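Local coordinates for LPXTG cell wall surface protein (Streptococcus gordonii, PDB 4IGB) that is a secreted, peptidoglycan-anchored surface protein that probably acts as an adhesin, represented here by its N-terminal N1 and N2 domains, at residues K195-D200 and E254-G259; N229-Q233 and I243-I247. All coordinates share one frame; numbering follows the deposited sequence.

Interaction 1 (K195-D200 and E254-G259); sequences KPTDID and ENNVSG. With NA (sodium ion), chain M; SO4 (sulfate ion), chain J.
Asp-198 and Glu-254 lie side by side and point the same way, their carboxylates stacked with planes 25° apart. Such a pairing of like charges, with Asp-198 OD2 and Glu-254 OE2 4.1 Å apart, would probably be unfavourable on its own, and the sodium ion held by Asp-198 may offset part of the cost. Asp-198 OD1 binds the sodium ion at 2.6 Å, and Asp-200 OD2 and the backbone oxygen of Thr-248 bind it as well. With CG of Asp-198 anti to its backbone N (chi1 -164°), the carboxylate is sent out along the methylene chain of Glu-254, whose CG approaches OD1. Water 1 spans the contact, donating to Glu-254 OE1 and hydrogen-bonding to Thr-197 OG1. The arrangement joins the loop after strand 193-194 to the last part of helix 250-256 and the turn after it, within the N-terminal domain. Two backbone bonds secure it: Asp-198 N reaches Glu-254 O at 2.9 Å, and Ile-199 N reaches Ser-258 O. Further along, Asn-255 lies beside Thr-197, its OD1 3.3 Å from the CG2 methyl of Thr-197, while its ND2 is held by the backbone of Ser-251. The same OD1 accepts from Lys-195 NZ at 2.8 Å, in the carbonyl plane. The lysine chain, bent at chi3 and chi4, curls its ammonium onto the amide oxygen, from where it makes a weak bond to a sulfate ion.

Interaction 2 (N229-Q233 and I243-I247); sequences NVLVQ and IATQI
Val-232 and Ile-243 face each other as an antiparallel hydrogen-bonded pair, and each satisfies both backbone polar groups of the other. Val-232 N donates to Ile-243 O at 3.0 Å, and Ile-243 N donates to Val-232 O at 2.8 Å. Their side chains leave the sheet on the same face. This pair closes one end of the ladder between strands 232-235 and 239-243, the former an outermost strand of the eight-stranded antiparallel sheet. Beyond it the two segments leave strand geometry, and a side chain takes over the role of backbone donor. Thr-245 OG1 gives its proton to Val-230 O at 2.6 Å, arriving from above the carbonyl plane, 49° out of it. With chi1 at 61° the hydroxyl is turned to that oxygen, while the CG2 methyl rests on Val-232 CG2 at 3.7 Å. Val-230 CG2 in turn meets Gln-246 CG at 3.6 Å, the two side chains crossing at about a right angle. In 229-231, Asn-229 OD1 accepts from Leu-231 N at 2.8 Å in an Asx turn. Just before the strand begins, Val-230 O and Leu-231 N are thus met by side-chain oxygens, of Thr-245 and Asn-229 respectively, rather than by backbone partners across the ladder.

Interaction 2 falls, in sequence, within the span of chain that interaction 1 brackets, and in space their centres are 9 Å apart. They meet directly: Val-257 O and Val-230 N probably form a hydrogen bond at 3.0 Å, and Gly-259 O lies 2.9 Å from Asn-229 ND2. Elsewhere along the boundary, Leu-231 CD2 lies 3.3 Å from Ile-199 O. The sodium site lies in interaction 1, but the chain running on from 243-247 supplies its third protein ligand, Thr-248. Residues 243-247 thus link strand 239-243, next to the outermost strand, to that sodium ligand, with the side chain of Ala-244 about 9 Å from the ion.

Interaction 1 (K195-D200 and E254-G259)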
ATOM      1  N   LYS B 195      -2.032  -3.106  -6.213  1.00 17.33           N
ATOM      2  CA  LYS B 195      -1.629  -3.776  -7.444  1.00 24.81           C
ATOM      3  C   LYS B 195      -2.844  -4.321  -8.194  1.00 21.97           C
ATOM      4  O   LYS B 195      -3.162  -5.499  -8.095  1.00 26.15           O
ATOM      5  CB  LYS B 195      -0.633  -4.892  -7.132  1.00 19.33           C
ATOM      6  CG  LYS B 195      -0.132  -5.642  -8.374  1.00 24.54           C
ATOM      7  CD  LYS B 195       0.867  -6.726  -8.000  1.00 20.03           C
ATOM      8  CE  LYS B 195       0.244  -7.803  -7.146  1.00 29.92           C
ATOM      9  NZ  LYS B 195      -0.850  -8.480  -7.860  1.00 36.14           N
ATOM     10  N   PRO B 196      -3.535  -3.457  -8.943  1.00 15.62           N
ATOM     11  CA  PRO B 196      -4.697  -3.935  -9.700  1.00 16.17           C
ATOM     12  C   PRO B 196      -4.219  -4.951 -10.730  1.00 21.71           C
ATOM     13  O   PRO B 196      -3.162  -4.738 -11.323  1.00 21.11           O
ATOM     14  CB  PRO B 196      -5.180  -2.688 -10.446  1.00 21.63           C
ATOM     15  CG  PRO B 196      -4.420  -1.539  -9.888  1.00 26.09           C
ATOM     16  CD  PRO B 196      -3.165  -2.076  -9.287  1.00 20.49           C
ATOM     17  N   THR B 197      -4.974  -6.021 -10.948  1.00 20.42           N
ATOM     18  CA  THR B 197      -4.625  -6.992 -11.982  1.00 16.73           C
ATOM     19  C   THR B 197      -5.840  -7.353 -12.818  1.00 23.39           C
ATOM     20  O   THR B 197      -6.980  -7.127 -12.416  1.00 17.62           O
ATOM     21  CB  THR B 197      -4.071  -8.293 -11.376  1.00 18.62           C
ATOM     22  OG1 THR B 197      -5.089  -8.907 -10.585  1.00 21.77           O
ATOM     23  CG2 THR B 197      -2.861  -8.008 -10.505  1.00 25.44           C
ATOM     24  N   ASP B 198      -5.597  -7.917 -13.994  1.00 25.22           N
ATOM     25  CA  ASP B 198      -6.686  -8.457 -14.791  1.00 21.51           C
ATOM     26  C   ASP B 198      -7.724  -7.418 -15.144  1.00 18.67           C
ATOM     27  O   ASP B 198      -8.919  -7.720 -15.185  1.00 19.33           O
ATOM     28  CB  ASP B 198      -7.383  -9.628 -14.076  1.00 17.53           C
ATOM     29  CG  ASP B 198      -8.246 -10.445 -15.037  1.00 31.54           C
ATOM     30  OD1 ASP B 198      -7.831 -10.568 -16.212  1.00 24.67           O
ATOM     31  OD2 ASP B 198      -9.330 -10.925 -14.646  1.00 27.06           O
ATOM     32  N   ILE B 199      -7.280  -6.198 -15.420  1.00 23.11           N
ATOM     33  CA  ILE B 199      -8.198  -5.178 -15.910  1.00 18.43           C
ATOM     34  C   ILE B 199      -8.401  -5.401 -17.408  1.00 24.21           C
ATOM     35  O   ILE B 199      -7.616  -4.887 -18.215  1.00 23.81           O
ATOM     36  CB  ILE B 199      -7.650  -3.764 -15.697  1.00 22.88           C
ATOM     37  CG1 ILE B 199      -7.249  -3.579 -14.229  1.00 20.84           C
ATOM     38  CG2 ILE B 199      -8.677  -2.714 -16.181  1.00 15.43           C
ATOM     39  CD1 ILE B 199      -8.317  -4.026 -13.257  1.00 24.46           C
ATOM     40  N   ASP B 200      -9.449  -6.143 -17.775  1.00 21.05           N
ATOM     41  CA  ASP B 200      -9.529  -6.716 -19.118  1.00 16.69           C
ATOM     42  C   ASP B 200     -10.931  -6.956 -19.649  1.00 26.22           C
ATOM     43  O   ASP B 200     -11.089  -7.488 -20.744  1.00 26.62           O
ATOM     44  CB  ASP B 200      -8.736  -8.031 -19.175  1.00 21.16           C
ATOM     45  CG  ASP B 200      -9.550  -9.236 -18.704  1.00 29.55           C
ATOM     46  OD1 ASP B 200     -10.447  -9.057 -17.865  1.00 23.74           O
ATOM     47  OD2 ASP B 200      -9.296 -10.369 -19.173  1.00 28.94           O
ATOM     48  N   GLU B 254      -2.085 -11.283 -16.263  1.00 19.92           N
ATOM     49  CA  GLU B 254      -2.997 -10.451 -15.476  1.00 23.96           C
ATOM     50  C   GLU B 254      -2.270  -9.361 -14.691  1.00 28.04           C
ATOM     51  O   GLU B 254      -2.799  -8.262 -14.504  1.00 23.89           O
ATOM     52  CB  GLU B 254      -3.854 -11.313 -14.552  1.00 21.23           C
ATOM     53  CG  GLU B 254      -4.853 -12.160 -15.332  1.00 31.49           C
ATOM     54  CD  GLU B 254      -5.652 -13.078 -14.446  1.00 31.80           C
ATOM     55  OE1 GLU B 254      -5.476 -13.010 -13.224  1.00 30.01           O
ATOM     56  OE2 GLU B 254      -6.461 -13.869 -14.969  1.00 46.46           O
ATOM     57  N   ASN B 255      -1.057  -9.668 -14.254  1.00 20.92           N
ATOM     58  CA  ASN B 255      -0.212  -8.706 -13.561  1.00 25.40           C
ATOM     59  C   ASN B 255       0.553  -7.816 -14.531  1.00 23.43           C
ATOM     60  O   ASN B 255       0.584  -6.593 -14.381  1.00 21.60           O
ATOM     61  CB  ASN B 255       0.797  -9.435 -12.681  1.00 14.99           C
ATOM     62  CG  ASN B 255       0.185  -9.967 -11.415  1.00 24.19           C
ATOM     63  OD1 ASN B 255       0.204  -9.304 -10.371  1.00 25.49           O
ATOM     64  ND2 ASN B 255      -0.386 -11.163 -11.499  1.00 15.44           N
ATOM     65  N   ASN B 256       1.179  -8.441 -15.523  1.00 21.18           N
ATOM     66  CA  ASN B 256       2.082  -7.724 -16.422  1.00 17.75           C
ATOM     67  C   ASN B 256       1.420  -7.066 -17.630  1.00 23.60           C
ATOM     68  O   ASN B 256       1.810  -5.972 -18.031  1.00 25.06           O
ATOM     69  CB  ASN B 256       3.237  -8.641 -16.847  1.00 20.87           C
ATOM     70  CG  ASN B 256       4.131  -9.030 -15.670  1.00 26.23           C
ATOM     71  OD1 ASN B 256       4.679  -8.165 -14.980  1.00 27.90           O
ATOM     72  ND2 ASN B 256       4.254 -10.333 -15.416  1.00 25.57           N
ATOM     73  N   VAL B 257       0.425  -7.728 -18.214  1.00 20.19           N
ATOM     74  CA  VAL B 257      -0.254  -7.188 -19.377  1.00 18.37           C
ATOM     75  C   VAL B 257      -1.458  -6.308 -19.012  1.00 26.20           C
ATOM     76  O   VAL B 257      -1.688  -5.254 -19.627  1.00 22.20           O
ATOM     77  CB  VAL B 257      -0.728  -8.310 -20.321  1.00 22.69           C
ATOM     78  CG1 VAL B 257      -1.645  -7.744 -21.395  1.00 20.55           C
ATOM     79  CG2 VAL B 257       0.482  -9.037 -20.944  1.00 25.04           C
ATOM     80  N   SER B 258      -2.235  -6.741 -18.025  1.00 18.89           N
ATOM     81  CA  SER B 258      -3.441  -6.008 -17.659  1.00 14.23           C
ATOM     82  C   SER B 258      -3.441  -5.528 -16.197  1.00 21.95           C
ATOM     83  O   SER B 258      -4.500  -5.270 -15.634  1.00 22.93           O
ATOM     84  CB  SER B 258      -4.677  -6.861 -17.931  1.00 15.78           C
ATOM     85  OG  SER B 258      -4.669  -8.050 -17.144  1.00 16.73           O
ATOM     86  N   GLY B 259      -2.262  -5.380 -15.601  1.00 18.77           N
ATOM     87  CA  GLY B 259      -2.156  -4.897 -14.233  1.00 15.33           C
ATOM     88  C   GLY B 259      -1.020  -3.912 -14.022  1.00 21.47           C
ATOM     89  O   GLY B 259      -0.283  -3.593 -14.952  1.00 27.22           O
TER
HETATM   90 NA    NA M 504      -9.148 -12.451 -17.531  0.72 31.94          NA
HETATM   91  S   SO4 J 501      -0.536 -11.426  -4.969  0.65 51.83           S
HETATM   92  O1  SO4 J 501      -0.180 -11.561  -6.379  0.65 79.59           O
HETATM   93  O2  SO4 J 501      -1.623 -10.472  -4.835  0.65 48.30           O
HETATM   94  O3  SO4 J 501       0.636 -10.964  -4.228  0.65 38.72           O
HETATM   95  O4  SO4 J 501      -0.995 -12.714  -4.448  0.65 55.24           O
HETATM   96  O   HOH W   1      -5.163 -11.622 -11.157  1.00 29.25           O
HETATM   97  O   HOH W   2      -8.679 -14.142 -15.826  1.00 37.28           O

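Interaction 2 (N229-Q233 and I243-I247)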
ATOM      1  N   ASN B 229       2.542  -4.160 -20.744  1.00 27.05           N
ATOM      2  CA  ASN B 229       1.261  -3.537 -20.413  1.00 20.96           C
ATOM      3  C   ASN B 229       0.514  -2.984 -21.633  1.00 27.33           C
ATOM      4  O   ASN B 229       1.113  -2.300 -22.466  1.00 25.57           O
ATOM      5  CB  ASN B 229       1.470  -2.418 -19.397  1.00 16.90           C
ATOM      6  CG  ASN B 229       0.166  -1.933 -18.812  1.00 24.10           C
ATOM      7  OD1 ASN B 229      -0.592  -1.221 -19.464  1.00 23.83           O
ATOM      8  ND2 ASN B 229      -0.116  -2.348 -17.583  1.00 24.40           N
ATOM      9  N   VAL B 230      -0.788  -3.262 -21.716  1.00 19.60           N
ATOM     10  CA  VAL B 230      -1.616  -2.848 -22.844  1.00 16.26           C
ATOM     11  C   VAL B 230      -2.801  -1.991 -22.418  1.00 26.57           C
ATOM     12  O   VAL B 230      -3.686  -1.702 -23.225  1.00 25.79           O
ATOM     13  CB  VAL B 230      -2.207  -4.061 -23.597  1.00 23.96           C
ATOM     14  CG1 VAL B 230      -1.098  -4.991 -24.109  1.00 27.06           C
ATOM     15  CG2 VAL B 230      -3.181  -4.816 -22.702  1.00 24.80           C
ATOM     16  N   LEU B 231      -2.831  -1.596 -21.150  1.00 24.60           N
ATOM     17  CA  LEU B 231      -3.920  -0.761 -20.651  1.00 22.20           C
ATOM     18  C   LEU B 231      -3.775   0.639 -21.221  1.00 24.51           C
ATOM     19  O   LEU B 231      -2.660   1.124 -21.415  1.00 19.94           O
ATOM     20  CB  LEU B 231      -3.889  -0.701 -19.122  1.00 19.17           C
ATOM     21  CG  LEU B 231      -3.880  -2.063 -18.423  1.00 23.03           C
ATOM     22  CD1 LEU B 231      -3.780  -1.882 -16.925  1.00 21.37           C
ATOM     23  CD2 LEU B 231      -5.108  -2.876 -18.807  1.00 22.28           C
ATOM     24  N   VAL B 232      -4.894   1.288 -21.511  1.00 15.58           N
ATOM     25  CA  VAL B 232      -4.820   2.695 -21.858  1.00 20.18           C
ATOM     26  C   VAL B 232      -4.755   3.501 -20.555  1.00 27.63           C
ATOM     27  O   VAL B 232      -5.579   3.301 -19.653  1.00 20.38           O
ATOM     28  CB  VAL B 232      -6.025   3.138 -22.703  1.00 22.84           C
ATOM     29  CG1 VAL B 232      -6.155   4.655 -22.710  1.00 25.15           C
ATOM     30  CG2 VAL B 232      -5.900   2.601 -24.125  1.00 27.87           C
ATOM     31  N   GLN B 233      -3.766   4.384 -20.444  1.00 17.37           N
ATOM     32  CA  GLN B 233      -3.674   5.259 -19.287  1.00 19.73           C
ATOM     33  C   GLN B 233      -4.225   6.617 -19.664  1.00 22.70           C
ATOM     34  O   GLN B 233      -3.724   7.291 -20.560  1.00 25.61           O
ATOM     35  CB  GLN B 233      -2.249   5.398 -18.759  1.00 15.76           C
ATOM     36  CG  GLN B 233      -2.168   6.391 -17.596  1.00 11.63           C
ATOM     37  CD  GLN B 233      -0.818   6.392 -16.916  1.00 22.57           C
ATOM     38  OE1 GLN B 233      -0.188   5.338 -16.751  1.00 20.56           O
ATOM     39  NE2 GLN B 233      -0.350   7.578 -16.532  1.00 14.42           N
ATOM     40  N   ILE B 243      -7.470   1.628 -18.376  1.00 19.00           N
ATOM     41  CA  ILE B 243      -8.648   1.118 -19.065  1.00 17.73           C
ATOM     42  C   ILE B 243      -8.331  -0.131 -19.869  1.00 23.36           C
ATOM     43  O   ILE B 243      -7.334  -0.173 -20.581  1.00 23.43           O
ATOM     44  CB  ILE B 243      -9.248   2.203 -19.964  1.00 24.53           C
ATOM     45  CG1 ILE B 243      -9.591   3.436 -19.112  1.00 21.37           C
ATOM     46  CG2 ILE B 243     -10.492   1.672 -20.696  1.00 20.71           C
ATOM     47  CD1 ILE B 243      -9.810   4.712 -19.900  1.00 25.27           C
ATOM     48  N   ALA B 244      -9.171  -1.153 -19.721  1.00 20.78           N
ATOM     49  CA  ALA B 244      -8.974  -2.435 -20.396  1.00 22.95           C
ATOM     50  C   ALA B 244      -8.936  -2.302 -21.914  1.00 25.18           C
ATOM     51  O   ALA B 244      -9.683  -1.520 -22.498  1.00 22.35           O
ATOM     52  CB  ALA B 244     -10.056  -3.422 -19.996  1.00 19.97           C
ATOM     53  N   THR B 245      -8.069  -3.083 -22.551  1.00 24.79           N
ATOM     54  CA  THR B 245      -8.043  -3.138 -24.011  1.00 21.69           C
ATOM     55  C   THR B 245      -8.179  -4.556 -24.564  1.00 34.78           C
ATOM     56  O   THR B 245      -8.541  -4.732 -25.726  1.00 33.58           O
ATOM     57  CB  THR B 245      -6.775  -2.487 -24.607  1.00 24.61           C
ATOM     58  OG1 THR B 245      -5.611  -3.187 -24.147  1.00 27.40           O
ATOM     59  CG2 THR B 245      -6.682  -1.026 -24.194  1.00 24.51           C
ATOM     60  N   GLN B 246      -7.897  -5.568 -23.748  1.00 32.84           N
ATOM     61  CA  GLN B 246      -7.952  -6.938 -24.247  1.00 32.06           C
ATOM     62  C   GLN B 246      -8.033  -7.978 -23.141  1.00 35.46           C
ATOM     63  O   GLN B 246      -7.667  -7.718 -21.994  1.00 32.38           O
ATOM     64  CB  GLN B 246      -6.743  -7.228 -25.139  1.00 31.60           C
ATOM     65  CG  GLN B 246      -5.400  -7.000 -24.454  1.00 34.01           C
ATOM     66  CD  GLN B 246      -4.233  -7.575 -25.248  1.00 49.78           C
ATOM     67  OE1 GLN B 246      -3.673  -6.919 -26.138  1.00 40.52           O
ATOM     68  NE2 GLN B 246      -3.860  -8.809 -24.926  1.00 47.24           N
ATOM     69  N   ILE B 247      -8.515  -9.163 -23.502  1.00 25.37           N
ATOM     70  CA  ILE B 247      -8.564 -10.295 -22.591  1.00 22.73           C
ATOM     71  C   ILE B 247      -7.156 -10.701 -22.188  1.00 24.63           C
ATOM     72  O   ILE B 247      -6.247 -10.702 -23.015  1.00 32.26           O
ATOM     73  CB  ILE B 247      -9.242 -11.489 -23.259  1.00 36.21           C
ATOM     74  CG1 ILE B 247     -10.592 -11.064 -23.825  1.00 45.02           C
ATOM     75  CG2 ILE B 247      -9.426 -12.624 -22.266  1.00 32.02           C
ATOM     76  CD1 ILE B 247     -11.586 -10.753 -22.756  1.00 55.64           C
TER